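231aa long hypothetical protein-L-isoaspartate O-methyltransferase (Sulfolobus tokodaii, PDB 1VBF) probably methylates L-isoaspartyl residues of spontaneously damaged proteins, using S-adenosyl-L-methionine as methyl donor, and so helps in their repair or degradation. Local coordinates at residues Q72-I77 with A86-I91. Numbering follows the deposited sequence.
Sequences QKVLEI and ALIAEI
I88 reaches from helix 83-91 to the strand 73-77 and meets it at two residues, V74 and E76, which stand two apart and therefore face the same side of the sheet. The apolar part of the contact is the meeting of I88 with V74. The methyl CG2 of I88 settles on the branched end of the valine, 3.9 Å from CG1 of V74 and 4.0 Å from CG2 of V74, so that one methyl touches both branches. It is directed there because I88 CG2 lies anti to its own backbone N, while CG1 lies beside that N and carries the longer arm toward E76, obliquely to the strand. Both residues are beta-branched: valine suits the strand with a short side chain pointing at the helix, and isoleucine adds a longer second branch that reaches E76. The CA atoms of V74 and I88, 7.9 Å apart, are the closest CA pair across the two segments.

The second kind of contact is apolar against polar. The longer arm of I88 ends in CD1, which lies 4.1 Å from OE2 of E76, a van der Waals approach without a bond. With CG anti to the backbone N (chi1 172°) and the chain extended beyond it, E76 carries its carboxylate well off the strand. This buried group has its polar partners elsewhere: OE1 is hydrogen-bonded to OG of S97 and OG1 of T85, and OE2 accepts a weak hydrogen bond from NE1 of W141. Glutamate fits here because its chain is long enough to bring both oxygens to these partners.

The pair belongs to the beta-alpha-beta unit of strand 73-77, helix 83-91 and strand 94-99 in the Rossmann-like methyltransferase fold. L75 points to the opposite face of the sheet, L63 of helix 56-65 also touches I88, and strand 73-77 runs between the parallel strands 94-99 and 135-140.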
loop_
_atom_site.group_PDB
_atom_site.type_symbol
_atom_site.label_atom_id
_atom_site.label_comp_id
_atom_site.label_asym_id
_atom_site.label_seq_id
_atom_site.Cartn_x
_atom_site.Cartn_y
_atom_site.Cartn_z
ATOM N N GLN B 72 -18.551 -30.664 -33.028
ATOM C CA GLN B 72 -18.747 -29.270 -32.663
ATOM C C GLN B 72 -17.742 -28.410 -33.441
ATOM O O GLN B 72 -16.753 -28.913 -33.991
ATOM C CB GLN B 72 -18.524 -29.042 -31.165
ATOM C CG GLN B 72 -19.406 -29.839 -30.242
ATOM C CD GLN B 72 -19.133 -29.543 -28.769
ATOM O OE1 GLN B 72 -18.007 -29.700 -28.282
ATOM N NE2 GLN B 72 -20.166 -29.124 -28.058
ATOM N N LYS B 73 -18.014 -27.113 -33.498
ATOM C CA LYS B 73 -17.109 -26.182 -34.142
ATOM C C LYS B 73 -16.663 -25.352 -32.956
ATOM O O LYS B 73 -17.493 -24.752 -32.265
ATOM C CB LYS B 73 -17.844 -25.307 -35.148
ATOM C CG LYS B 73 -16.931 -24.659 -36.173
ATOM C CD LYS B 73 -17.773 -23.976 -37.219
ATOM C CE LYS B 73 -16.977 -23.601 -38.451
ATOM N NZ LYS B 73 -17.933 -23.187 -39.515
ATOM N N VAL B 74 -15.360 -25.320 -32.716
ATOM C CA VAL B 74 -14.820 -24.599 -31.573
ATOM C C VAL B 74 -13.900 -23.455 -31.940
ATOM O O VAL B 74 -12.980 -23.626 -32.737
ATOM C CB VAL B 74 -14.031 -25.574 -30.659
ATOM C CG1 VAL B 74 -13.347 -24.819 -29.518
ATOM C CG2 VAL B 74 -14.972 -26.660 -30.152
ATOM N N LEU B 75 -14.150 -22.288 -31.357
ATOM C CA LEU B 75 -13.297 -21.127 -31.589
ATOM C C LEU B 75 -12.367 -21.019 -30.377
ATOM O O LEU B 75 -12.841 -21.030 -29.238
ATOM C CB LEU B 75 -14.139 -19.853 -31.708
ATOM C CG LEU B 75 -13.320 -18.556 -31.712
ATOM C CD1 LEU B 75 -12.571 -18.435 -33.020
ATOM C CD2 LEU B 75 -14.220 -17.352 -31.512
ATOM N N GLU B 76 -11.060 -20.929 -30.617
ATOM C CA GLU B 76 -10.064 -20.810 -29.550
ATOM C C GLU B 76 -9.259 -19.514 -29.677
ATOM O O GLU B 76 -8.531 -19.347 -30.659
ATOM C CB GLU B 76 -9.068 -21.977 -29.603
ATOM C CG GLU B 76 -7.894 -21.810 -28.649
ATOM C CD GLU B 76 -6.780 -22.815 -28.869
ATOM O OE1 GLU B 76 -6.108 -22.739 -29.915
ATOM O OE2 GLU B 76 -6.563 -23.682 -27.994
ATOM N N ILE B 77 -9.359 -18.620 -28.686
ATOM C CA ILE B 77 -8.618 -17.358 -28.727
ATOM C C ILE B 77 -7.273 -17.446 -27.991
ATOM O O ILE B 77 -7.230 -17.387 -26.765
ATOM C CB ILE B 77 -9.408 -16.195 -28.093
ATOM C CG1 ILE B 77 -10.855 -16.147 -28.614
ATOM C CG2 ILE B 77 -8.683 -14.891 -28.374
ATOM C CD1 ILE B 77 -11.023 -15.993 -30.108
ATOM N N ALA B 86 -4.510 -28.952 -30.195
ATOM C CA ALA B 86 -4.502 -30.379 -30.530
ATOM C C ALA B 86 -5.581 -31.191 -29.763
ATOM O O ALA B 86 -6.351 -31.917 -30.387
ATOM C CB ALA B 86 -3.122 -30.976 -30.266
ATOM N N LEU B 87 -5.639 -31.077 -28.430
ATOM C CA LEU B 87 -6.634 -31.807 -27.637
ATOM C C LEU B 87 -8.074 -31.548 -28.078
ATOM O O LEU B 87 -8.913 -32.450 -28.024
ATOM C CB LEU B 87 -6.513 -31.462 -26.152
ATOM C CG LEU B 87 -5.193 -31.739 -25.410
ATOM C CD1 LEU B 87 -5.353 -31.303 -23.961
ATOM C CD2 LEU B 87 -4.810 -33.224 -25.481
ATOM N N ILE B 88 -8.375 -30.326 -28.510
ATOM C CA ILE B 88 -9.726 -30.011 -28.961
ATOM C C ILE B 88 -9.975 -30.660 -30.335
ATOM O O ILE B 88 -11.015 -31.292 -30.584
ATOM C CB ILE B 88 -9.920 -28.482 -29.055
ATOM C CG1 ILE B 88 -9.656 -27.852 -27.687
ATOM C CG2 ILE B 88 -11.351 -28.138 -29.533
ATOM C CD1 ILE B 88 -9.710 -26.354 -27.691
ATOM N N ALA B 89 -9.005 -30.502 -31.224
ATOM C CA ALA B 89 -9.075 -31.065 -32.567
ATOM C C ALA B 89 -9.364 -32.573 -32.517
ATOM O O ALA B 89 -10.093 -33.112 -33.349
ATOM C CB ALA B 89 -7.768 -30.806 -33.285
ATOM N N GLU B 90 -8.776 -33.255 -31.544
ATOM C CA GLU B 90 -9.007 -34.682 -31.381
ATOM C C GLU B 90 -10.481 -35.015 -31.120
ATOM O O GLU B 90 -10.990 -36.014 -31.596
ATOM C CB GLU B 90 -8.184 -35.207 -30.214
ATOM C CG GLU B 90 -6.684 -35.146 -30.409
ATOM C CD GLU B 90 -6.136 -36.321 -31.212
ATOM O OE1 GLU B 90 -6.782 -37.396 -31.221
ATOM O OE2 GLU B 90 -5.047 -36.168 -31.816
ATOM N N ILE B 91 -11.174 -34.163 -30.388
ATOM C CA ILE B 91 -12.543 -34.448 -30.016
ATOM C C ILE B 91 -13.573 -33.910 -30.973
ATOM O O ILE B 91 -14.540 -34.581 -31.353
ATOM C CB ILE B 91 -12.852 -33.817 -28.611
ATOM C CG1 ILE B 91 -11.851 -34.321 -27.580
ATOM C CG2 ILE B 91 -14.335 -34.035 -28.210
ATOM C CD1 ILE B 91 -11.840 -33.493 -26.328
#